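Local coordinates for protein dual function macrocyclase-peptidase POPB (Galerina marginata, PDB 5N4B) that cleaves toxin precursor peptides after prolyl residues and macrocyclises the trimmed 25-residue intermediate during amanitin biosynthesis, at residues L91-F99 with M146-G155; K213-P221 with D232-V242. The protein carries 1 engineered substitution. All coordinates share one frame; numbering follows the deposited sequence.

Contact 1 (L91-F99 with M146-G155)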
loop_
_atom_site.group_PDB
_atom_site.type_symbol
_atom_site.label_atom_id
_atom_site.label_comp_id
_atom_site.label_asym_id
_atom_site.label_seq_id
_atom_site.Cartn_x
_atom_site.Cartn_y
_atom_site.Cartn_z
ATOM N N LEU A 91 6.882 0.342 25.745
ATOM C CA LEU A 91 6.338 -0.926 26.211
ATOM C C LEU A 91 6.169 -0.889 27.722
ATOM O O LEU A 91 6.774 -0.062 28.428
ATOM C CB LEU A 91 7.214 -2.106 25.767
ATOM C CG LEU A 91 7.421 -2.198 24.263
ATOM C CD1 LEU A 91 8.134 -3.547 23.953
ATOM C CD2 LEU A 91 6.109 -2.104 23.511
ATOM N N ASP A 92 5.460 -1.898 28.224
ATOM C CA ASP A 92 5.225 -2.028 29.661
ATOM C C ASP A 92 6.463 -2.403 30.442
ATOM O O ASP A 92 6.387 -2.424 31.680
ATOM C CB ASP A 92 4.073 -2.996 29.924
ATOM C CG ASP A 92 2.722 -2.409 29.634
ATOM O OD1 ASP A 92 2.561 -1.407 28.886
ATOM O OD2 ASP A 92 1.763 -2.954 30.244
ATOM N N ASP A 93 7.593 -2.725 29.802
ATOM C CA ASP A 93 8.866 -2.830 30.512
ATOM C C ASP A 93 9.525 -1.497 30.844
ATOM O O ASP A 93 10.595 -1.506 31.467
ATOM C CB ASP A 93 9.839 -3.755 29.756
ATOM C CG ASP A 93 10.230 -3.231 28.350
ATOM O OD1 ASP A 93 9.798 -2.121 27.959
ATOM O OD2 ASP A 93 10.997 -3.957 27.706
ATOM N N GLY A 94 8.928 -0.375 30.438
ATOM C CA GLY A 94 9.455 0.942 30.655
ATOM C C GLY A 94 10.397 1.410 29.581
ATOM O O GLY A 94 10.867 2.555 29.659
ATOM N N HIS A 95 10.714 0.564 28.595
ATOM C CA HIS A 95 11.665 0.955 27.566
ATOM C C HIS A 95 10.935 1.295 26.272
ATOM O O HIS A 95 9.805 0.889 26.043
ATOM C CB HIS A 95 12.682 -0.181 27.358
ATOM C CG HIS A 95 13.643 -0.321 28.502
ATOM N ND1 HIS A 95 14.947 0.101 28.431
ATOM C CD2 HIS A 95 13.444 -0.727 29.783
ATOM C CE1 HIS A 95 15.542 -0.116 29.601
ATOM N NE2 HIS A 95 14.648 -0.596 30.442
ATOM N N TRP A 96 11.630 2.067 25.456
ATOM C CA TRP A 96 11.125 2.566 24.197
ATOM C C TRP A 96 11.802 1.844 23.041
ATOM O O TRP A 96 13.020 1.618 23.052
ATOM C CB TRP A 96 11.422 4.070 24.130
ATOM C CG TRP A 96 10.725 4.911 25.109
ATOM C CD1 TRP A 96 11.101 5.127 26.378
ATOM C CD2 TRP A 96 9.554 5.665 24.893
ATOM N NE1 TRP A 96 10.218 5.999 26.991
ATOM C CE2 TRP A 96 9.261 6.339 26.078
ATOM C CE3 TRP A 96 8.699 5.836 23.806
ATOM C CZ2 TRP A 96 8.165 7.191 26.196
ATOM C CZ3 TRP A 96 7.596 6.670 23.945
ATOM C CH2 TRP A 96 7.362 7.344 25.118
ATOM N N TYR A 97 11.016 1.514 22.030
ATOM C CA TYR A 97 11.490 0.723 20.898
ATOM C C TYR A 97 11.133 1.439 19.602
ATOM O O TYR A 97 10.030 1.973 19.460
ATOM C CB TYR A 97 10.824 -0.651 20.918
ATOM C CG TYR A 97 11.167 -1.520 22.080
ATOM C CD1 TYR A 97 10.704 -1.224 23.378
ATOM C CD2 TYR A 97 11.962 -2.637 21.906
ATOM C CE1 TYR A 97 11.020 -2.059 24.461
ATOM C CE2 TYR A 97 12.257 -3.476 22.975
ATOM C CZ TYR A 97 11.778 -3.159 24.248
ATOM O OH TYR A 97 12.079 -4.006 25.307
ATOM N N TRP A 98 12.041 1.428 18.637
ATOM C CA TRP A 98 11.813 2.137 17.394
ATOM C C TRP A 98 12.662 1.496 16.304
ATOM O O TRP A 98 13.700 0.873 16.573
ATOM C CB TRP A 98 12.167 3.643 17.522
ATOM C CG TRP A 98 13.606 3.927 17.709
ATOM C CD1 TRP A 98 14.508 4.277 16.731
ATOM C CD2 TRP A 98 14.353 3.875 18.937
ATOM N NE1 TRP A 98 15.772 4.420 17.283
ATOM C CE2 TRP A 98 15.700 4.178 18.628
ATOM C CE3 TRP A 98 14.023 3.582 20.249
ATOM C CZ2 TRP A 98 16.697 4.247 19.603
ATOM C CZ3 TRP A 98 15.022 3.650 21.212
ATOM C CH2 TRP A 98 16.330 3.949 20.877
ATOM N N PHE A 99 12.245 1.690 15.058
ATOM C CA PHE A 99 13.031 1.224 13.910
ATOM C C PHE A 99 14.001 2.299 13.452
ATOM O O PHE A 99 13.709 3.492 13.471
ATOM C CB PHE A 99 12.120 0.822 12.733
ATOM C CG PHE A 99 11.396 -0.454 12.966
ATOM C CD1 PHE A 99 12.009 -1.665 12.703
ATOM C CD2 PHE A 99 10.102 -0.433 13.439
ATOM C CE1 PHE A 99 11.336 -2.847 12.921
ATOM C CE2 PHE A 99 9.421 -1.620 13.626
ATOM C CZ PHE A 99 10.053 -2.824 13.365
ATOM N N MET A 146 11.144 -9.792 7.483
ATOM C CA MET A 146 10.101 -9.612 8.469
ATOM C C MET A 146 9.053 -8.714 7.846
ATOM O O MET A 146 9.354 -7.591 7.439
ATOM C CB MET A 146 10.644 -8.994 9.745
ATOM C CG MET A 146 9.558 -8.865 10.814
ATOM S SD MET A 146 10.048 -7.909 12.222
ATOM C CE MET A 146 9.951 -6.262 11.540
ATOM N N VAL A 147 7.844 -9.209 7.778
ATOM C CA VAL A 147 6.788 -8.501 7.085
ATOM C C VAL A 147 5.761 -7.869 8.011
ATOM O O VAL A 147 4.993 -7.005 7.567
ATOM C CB VAL A 147 6.098 -9.383 6.034
ATOM C CG1 VAL A 147 7.087 -9.826 5.004
ATOM C CG2 VAL A 147 5.452 -10.590 6.663
ATOM N N LEU A 148 5.725 -8.236 9.275
ATOM C CA LEU A 148 4.813 -7.662 10.251
ATOM C C LEU A 148 5.325 -8.055 11.636
ATOM O O LEU A 148 5.903 -9.124 11.792
ATOM C CB LEU A 148 3.382 -8.248 10.065
ATOM C CG LEU A 148 2.262 -7.560 10.764
ATOM C CD1 LEU A 148 2.100 -6.193 10.146
ATOM C CD2 LEU A 148 0.974 -8.361 10.559
ATOM N N CYS A 149 5.057 -7.226 12.642
ATOM C CA CYS A 149 5.399 -7.573 14.009
ATOM C C CYS A 149 4.480 -6.900 15.004
ATOM O O CYS A 149 3.808 -5.893 14.710
ATOM C CB CYS A 149 6.873 -7.308 14.320
ATOM S SG CYS A 149 7.315 -5.569 14.344
ATOM N N LYS A 150 4.476 -7.457 16.217
ATOM C CA LYS A 150 3.588 -6.955 17.274
ATOM C C LYS A 150 4.102 -7.424 18.624
ATOM O O LYS A 150 4.178 -8.635 18.878
ATOM C CB LYS A 150 2.141 -7.450 17.049
ATOM C CG LYS A 150 1.089 -6.660 17.829
ATOM C CD LYS A 150 0.880 -5.291 17.133
ATOM C CE LYS A 150 -0.326 -4.559 17.493
ATOM N NZ LYS A 150 -1.583 -5.254 17.025
ATOM N N PHE A 151 4.398 -6.475 19.512
ATOM C CA PHE A 151 4.714 -6.781 20.903
ATOM C C PHE A 151 3.435 -7.086 21.673
ATOM O O PHE A 151 2.377 -6.495 21.445
ATOM C CB PHE A 151 5.374 -5.585 21.567
ATOM C CG PHE A 151 6.807 -5.358 21.174
ATOM C CD1 PHE A 151 7.848 -6.092 21.705
ATOM C CD2 PHE A 151 7.095 -4.347 20.282
ATOM C CE1 PHE A 151 9.167 -5.827 21.362
ATOM C CE2 PHE A 151 8.447 -4.080 19.974
ATOM C CZ PHE A 151 9.451 -4.846 20.511
ATOM N N SER A 152 3.569 -7.960 22.667
ATOM C CA SER A 152 2.469 -8.223 23.574
ATOM C C SER A 152 2.194 -7.000 24.454
ATOM O O SER A 152 3.086 -6.178 24.706
ATOM C CB SER A 152 2.746 -9.435 24.441
ATOM O OG SER A 152 3.920 -9.270 25.210
ATOM N N PRO A 153 0.954 -6.879 24.939
ATOM C CA PRO A 153 0.592 -5.730 25.761
ATOM C C PRO A 153 1.444 -5.599 26.998
ATOM O O PRO A 153 1.751 -4.493 27.432
ATOM C CB PRO A 153 -0.887 -6.006 26.082
ATOM C CG PRO A 153 -1.364 -6.873 25.059
ATOM C CD PRO A 153 -0.217 -7.677 24.548
ATOM N N ASP A 154 1.881 -6.717 27.594
ATOM C CA ASP A 154 2.717 -6.675 28.791
ATOM C C ASP A 154 4.181 -6.436 28.489
ATOM O O ASP A 154 4.975 -6.360 29.439
ATOM C CB ASP A 154 2.492 -7.924 29.640
ATOM C CG ASP A 154 3.001 -9.209 29.038
ATOM O OD1 ASP A 154 3.606 -9.168 27.973
ATOM O OD2 ASP A 154 2.824 -10.288 29.698
ATOM N N GLY A 155 4.558 -6.350 27.222
ATOM C CA GLY A 155 5.921 -6.056 26.868
ATOM C C GLY A 155 6.867 -7.213 26.998
ATOM O O GLY A 155 8.080 -6.991 26.857
HETATM O O HOH W 1 4.054 -3.425 26.220
#

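Contact 2 (K213-P221 with D232-V242)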
loop_
_atom_site.group_PDB
_atom_site.type_symbol
_atom_site.label_atom_id
_atom_site.label_comp_id
_atom_site.label_asym_id
_atom_site.label_seq_id
_atom_site.Cartn_x
_atom_site.Cartn_y
_atom_site.Cartn_z
ATOM N N LYS A 213 -1.508 -13.632 26.765
ATOM C CA LYS A 213 -1.304 -15.073 26.721
ATOM C C LYS A 213 -1.147 -15.595 25.305
ATOM O O LYS A 213 -0.668 -16.712 25.111
ATOM C CB LYS A 213 -2.508 -15.775 27.381
ATOM C CG LYS A 213 -2.674 -15.483 28.863
ATOM C CD LYS A 213 -3.856 -16.262 29.409
ATOM C CE LYS A 213 -3.958 -16.182 30.935
ATOM N NZ LYS A 213 -5.303 -16.720 31.347
ATOM N N GLY A 214 -1.576 -14.826 24.319
ATOM C CA GLY A 214 -1.596 -15.329 22.959
ATOM C C GLY A 214 -2.097 -14.244 22.033
ATOM O O GLY A 214 -2.428 -13.134 22.459
ATOM N N PHE A 215 -2.226 -14.621 20.772
ATOM C CA PHE A 215 -2.658 -13.691 19.757
ATOM C C PHE A 215 -3.506 -14.340 18.693
ATOM O O PHE A 215 -3.409 -15.532 18.405
ATOM C CB PHE A 215 -1.460 -12.982 19.090
ATOM C CG PHE A 215 -0.413 -13.907 18.546
ATOM C CD1 PHE A 215 -0.571 -14.486 17.299
ATOM C CD2 PHE A 215 0.729 -14.189 19.269
ATOM C CE1 PHE A 215 0.401 -15.366 16.788
ATOM C CE2 PHE A 215 1.674 -15.067 18.760
ATOM C CZ PHE A 215 1.487 -15.658 17.536
ATOM N N LEU A 216 -4.360 -13.525 18.131
ATOM C CA LEU A 216 -5.183 -13.923 17.000
ATOM C C LEU A 216 -4.467 -13.593 15.706
ATOM O O LEU A 216 -3.775 -12.571 15.598
ATOM C CB LEU A 216 -6.549 -13.222 17.006
ATOM C CG LEU A 216 -7.416 -13.644 18.204
ATOM C CD1 LEU A 216 -7.382 -12.610 19.273
ATOM C CD2 LEU A 216 -8.759 -13.973 17.813
ATOM N N TYR A 217 -4.678 -14.435 14.704
ATOM C CA TYR A 217 -4.066 -14.340 13.384
ATOM C C TYR A 217 -4.917 -15.133 12.397
ATOM O O TYR A 217 -5.537 -16.138 12.754
ATOM C CB TYR A 217 -2.634 -14.883 13.424
ATOM C CG TYR A 217 -2.564 -16.374 13.592
ATOM C CD1 TYR A 217 -2.764 -16.988 14.835
ATOM C CD2 TYR A 217 -2.410 -17.173 12.497
ATOM C CE1 TYR A 217 -2.765 -18.354 14.955
ATOM C CE2 TYR A 217 -2.429 -18.552 12.609
ATOM C CZ TYR A 217 -2.629 -19.137 13.831
ATOM O OH TYR A 217 -2.666 -20.534 13.936
ATOM N N GLN A 218 -4.921 -14.684 11.144
ATOM C CA GLN A 218 -5.626 -15.381 10.078
ATOM C C GLN A 218 -4.685 -16.362 9.397
ATOM O O GLN A 218 -3.556 -16.017 9.025
ATOM C CB GLN A 218 -6.185 -14.416 9.059
ATOM C CG GLN A 218 -6.907 -15.155 7.920
ATOM C CD GLN A 218 -7.684 -14.192 7.090
ATOM O OE1 GLN A 218 -8.903 -14.163 7.158
ATOM N NE2 GLN A 218 -6.995 -13.332 6.347
ATOM N N ARG A 219 -5.151 -17.575 9.212
ATOM C CA ARG A 219 -4.369 -18.518 8.445
ATOM C C ARG A 219 -5.223 -19.290 7.452
ATOM O O ARG A 219 -6.452 -19.236 7.445
ATOM C CB ARG A 219 -3.613 -19.489 9.305
ATOM C CG ARG A 219 -4.582 -20.257 10.153
ATOM C CD ARG A 219 -4.033 -21.577 10.543
ATOM N NE ARG A 219 -3.797 -22.479 9.417
ATOM C CZ ARG A 219 -3.344 -23.706 9.577
ATOM N NH1 ARG A 219 -3.086 -24.157 10.804
ATOM N NH2 ARG A 219 -3.158 -24.451 8.510
ATOM N N TYR A 220 -4.540 -19.970 6.592
ATOM C CA TYR A 220 -5.120 -20.732 5.508
ATOM C C TYR A 220 -4.837 -22.212 5.659
ATOM O O TYR A 220 -3.971 -22.592 6.452
ATOM C CB TYR A 220 -4.597 -20.201 4.189
ATOM C CG TYR A 220 -5.242 -18.881 3.861
ATOM C CD1 TYR A 220 -6.438 -18.837 3.147
ATOM C CD2 TYR A 220 -4.728 -17.687 4.343
ATOM C CE1 TYR A 220 -7.057 -17.642 2.843
ATOM C CE2 TYR A 220 -5.366 -16.491 4.053
ATOM C CZ TYR A 220 -6.517 -16.488 3.311
ATOM O OH TYR A 220 -7.129 -15.256 3.048
ATOM N N PRO A 221 -5.528 -23.073 4.914
ATOM C CA PRO A 221 -5.244 -24.500 5.014
ATOM C C PRO A 221 -3.822 -24.790 4.600
ATOM O O PRO A 221 -3.294 -24.163 3.670
ATOM C CB PRO A 221 -6.247 -25.129 4.048
ATOM C CG PRO A 221 -7.408 -24.132 4.022
ATOM C CD PRO A 221 -6.730 -22.790 4.113
ATOM N N ASP A 232 -5.904 -18.654 -2.168
ATOM C CA ASP A 232 -6.085 -18.532 -0.743
ATOM C C ASP A 232 -7.578 -18.593 -0.486
ATOM O O ASP A 232 -8.301 -17.624 -0.752
ATOM C CB ASP A 232 -5.467 -17.220 -0.268
ATOM C CG ASP A 232 -3.996 -17.125 -0.589
ATOM O OD1 ASP A 232 -3.256 -18.124 -0.428
ATOM O OD2 ASP A 232 -3.596 -16.013 -1.019
ATOM N N ARG A 233 -8.036 -19.722 0.027
ATOM C CA ARG A 233 -9.451 -19.939 0.302
ATOM C C ARG A 233 -9.592 -20.590 1.668
ATOM O O ARG A 233 -8.665 -21.199 2.205
ATOM C CB ARG A 233 -10.132 -20.793 -0.772
ATOM C CG ARG A 233 -10.181 -20.155 -2.118
ATOM C CD ARG A 233 -11.189 -19.024 -2.125
ATOM N NE ARG A 233 -11.393 -18.474 -3.465
ATOM C CZ ARG A 233 -10.677 -17.490 -4.006
ATOM N NH1 ARG A 233 -9.678 -16.905 -3.339
ATOM N NH2 ARG A 233 -10.971 -17.097 -5.237
ATOM N N ASN A 234 -10.803 -20.500 2.219
ATOM C CA ASN A 234 -11.117 -21.141 3.488
ATOM C C ASN A 234 -10.233 -20.616 4.620
ATOM O O ASN A 234 -9.783 -21.362 5.500
ATOM C CB ASN A 234 -11.057 -22.676 3.383
ATOM C CG ASN A 234 -12.096 -23.222 2.441
ATOM O OD1 ASN A 234 -13.302 -23.328 2.778
ATOM N ND2 ASN A 234 -11.671 -23.511 1.263
ATOM N N ALA A 235 -10.122 -19.288 4.667
ATOM C CA ALA A 235 -9.432 -18.625 5.774
ATOM C C ALA A 235 -10.069 -18.956 7.108
ATOM O O ALA A 235 -11.291 -19.171 7.233
ATOM C CB ALA A 235 -9.467 -17.115 5.598
ATOM N N MET A 236 -9.231 -18.964 8.119
ATOM C CA MET A 236 -9.622 -19.232 9.495
ATOM C C MET A 236 -9.019 -18.147 10.367
ATOM O O MET A 236 -7.809 -17.892 10.309
ATOM C CB MET A 236 -9.054 -20.583 9.991
ATOM C CG MET A 236 -9.559 -21.777 9.232
ATOM S SD MET A 236 -8.507 -23.222 9.419
ATOM C CE MET A 236 -7.330 -22.868 8.113
ATOM N N MET A 237 -9.823 -17.541 11.222
ATOM C CA MET A 237 -9.282 -16.715 12.291
ATOM C C MET A 237 -8.976 -17.625 13.475
ATOM O O MET A 237 -9.854 -18.340 13.969
ATOM C CB MET A 237 -10.252 -15.597 12.677
ATOM C CG MET A 237 -9.753 -14.691 13.773
ATOM S SD MET A 237 -8.221 -13.829 13.450
ATOM C CE MET A 237 -8.716 -12.855 12.043
ATOM N N CYS A 238 -7.740 -17.604 13.921
ATOM C CA CYS A 238 -7.235 -18.535 14.900
ATOM C C CYS A 238 -6.591 -17.794 16.051
ATOM O O CYS A 238 -6.282 -16.587 15.952
ATOM C CB CYS A 238 -6.184 -19.458 14.284
ATOM S SG CYS A 238 -6.860 -20.581 13.045
ATOM N N TYR A 239 -6.401 -18.530 17.142
ATOM C CA TYR A 239 -5.733 -18.038 18.338
ATOM C C TYR A 239 -4.583 -18.955 18.700
ATOM O O TYR A 239 -4.765 -20.176 18.791
ATOM C CB TYR A 239 -6.728 -17.934 19.500
ATOM C CG TYR A 239 -6.126 -17.548 20.792
ATOM C CD1 TYR A 239 -5.792 -16.230 21.117
ATOM C CD2 TYR A 239 -5.890 -18.554 21.723
ATOM C CE1 TYR A 239 -5.220 -15.970 22.399
ATOM C CE2 TYR A 239 -5.326 -18.298 22.920
ATOM C CZ TYR A 239 -5.014 -17.048 23.258
ATOM O OH TYR A 239 -4.446 -16.939 24.529
ATOM N N HIS A 240 -3.397 -18.373 18.867
ATOM C CA HIS A 240 -2.191 -19.073 19.274
ATOM C C HIS A 240 -1.806 -18.683 20.691
ATOM O O HIS A 240 -1.624 -17.493 20.978
ATOM C CB HIS A 240 -1.033 -18.719 18.344
ATOM C CG HIS A 240 0.233 -19.365 18.761
ATOM N ND1 HIS A 240 0.392 -20.728 18.716
ATOM C CD2 HIS A 240 1.335 -18.883 19.368
ATOM C CE1 HIS A 240 1.578 -21.057 19.205
ATOM N NE2 HIS A 240 2.178 -19.952 19.604
ATOM N N LYS A 241 -1.677 -19.682 21.583
ATOM C CA LYS A 241 -1.196 -19.469 22.935
ATOM C C LYS A 241 0.330 -19.520 22.947
ATOM O O LYS A 241 0.939 -20.460 22.412
ATOM C CB LYS A 241 -1.797 -20.548 23.833
ATOM C CG LYS A 241 -1.291 -20.474 25.253
ATOM C CD LYS A 241 -1.963 -21.543 26.110
ATOM C CE LYS A 241 -1.475 -21.417 27.534
ATOM N NZ LYS A 241 -1.806 -22.662 28.307
ATOM N N VAL A 242 0.957 -18.503 23.534
ATOM C CA VAL A 242 2.419 -18.486 23.610
ATOM C C VAL A 242 2.918 -19.702 24.347
ATOM O O VAL A 242 2.383 -20.080 25.396
ATOM C CB VAL A 242 2.903 -17.206 24.294
ATOM C CG1 VAL A 242 4.398 -17.226 24.487
ATOM C CG2 VAL A 242 2.539 -16.003 23.472
HETATM O O HOH W 2 0.694 -18.311 27.001
HETATM O O HOH W 3 -8.938 -15.609 1.007
#

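Contact 1 (L91-F99 with M146-G155)
Leu91 and Phe151 both carry CG beside the backbone N and anti to the carbonyl carbon (chi1 -57° and -75°), and, from a turn on one side and a strand end on the other, this brings a methyl over a ring. The two belong to neighbouring blades of the beta-propeller: 91-99 turns into strand 96-101, second in its four-stranded sheet, and 146-155 ends strand 144-151, the first of the next. Because the axes of strands 96-99 and 146-151 come no closer than 11.2 Å, side chains fill the gap between the sheets. Leu91 CD1 sits over the centre of the Phe151 ring as a CH-pi contact, 3.5 Å from the centroid. The far rim of that ring, led by CZ, makes an edge-to-face pair with Tyr97: Phe151 CZ comes to 3.6 Å from Tyr97 CD2. Tyr97 is itself held at its other end, where OH donates to the syn lone pair of Asp93 OD2. The other oxygen of that carboxylate, OD1, closes an Asx turn by accepting from His95 N. Further along, the Phe99 ring receives Cys149 SG at its edge, in plane, 4.0 Å from Phe99 CZ. Leu91, Phe99 and Phe151 also pack on the bound peptide, which is hydrogen-bonded to the backbone of Phe151, and Leu110 of strand 109-113 adjoins both phenylalanines. At the outer end two type I turns, Leu91 to Gly94 and Ser152 to Gly155, lie against each other. Gly155, at positive phi, comes within 5.0 Å of Asp92, CA to CA. The carboxylate of Asp92 forms salt bridges with Lys413 and Arg411. Asp92 N donates to a water 2.9 Å away, which in turn donates to Pro153 O at 2.8 Å.

Contact 2 (K213-P221 with D232-V242)
Seven backbone hydrogen bonds pair Lys213-Arg219 with Met236-Val242, the two central antiparallel strands, 214-219 and 236-241, of one four-stranded propeller blade. Phe215 with His240, Tyr217 with Cys238 and Arg219 with Met236 are the hydrogen-bonded pairs. His240 N to Phe215 O is the straightest bond (2.9 Å, 174°), and Val242 N to Lys213 O adds a bond at the strand end. Between them run CA-H...O contacts, among them Leu216 CA to Cys238 O at 3.1 Å.

On the face that Phe215, Tyr217 and Arg219 share with Met236, Cys238 and His240, the aromatic groups pack together. His240 CB lies over the Phe215 face, and the two side chains run side by side, their ring planes 48° apart. Cys238 CB touches Tyr217 CZ at 3.6 Å, with its sulfur oblique to that ring. Toward the other face, Met237, bent at chi2 (59°), brings SD within 3.6 Å of Tyr217 O, and the Tyr239 ring leans along Gly214, taking Leu216 CG at its edge. Tyr220 is clamped where the strands give way to loops, with Ala235 CA over one face and Asp232 CB over the opposite one.

Among the polar groups, Asp249 binds both Tyr217 OH and His240 ND1. Arg219 folds onto its own chain: NE and NH2 both grip Tyr220 O in the guanidinium plane, and Met236 CE lies 3.8 Å from Arg219 NE, oblique to the group. Asp232 forms a salt bridge with Lys202 and lies about 7 Å, side chain to side chain, from the catalytic His699. A water bridges Tyr220 OH, at 2.8 Å, and Asp232 O, at 2.7 Å.

In the fold
Both contacts belong to the beta-propeller domain and are partly buried, the centre of each about 23 Å from the centre of the chain, but they join different levels of the fold. Contact 2 holds neighbouring strands within one blade by main-chain hydrogen bonds; contact 1 joins two successive blades through side chains and a bridging water. Contact 2 accordingly buries 1023 Å², against 400 Å² for contact 1. Contact 1 is buried along its aromatic middle, which meets the bound peptide, and its exposed Asp92 turn lies at one end. Contact 2 reaches toward the catalytic residues through Asp232, while Lys213 and Lys241 mark its exposed opposite end. Contact 1 and contact 2 do not touch: nearest atoms are about 6 Å apart.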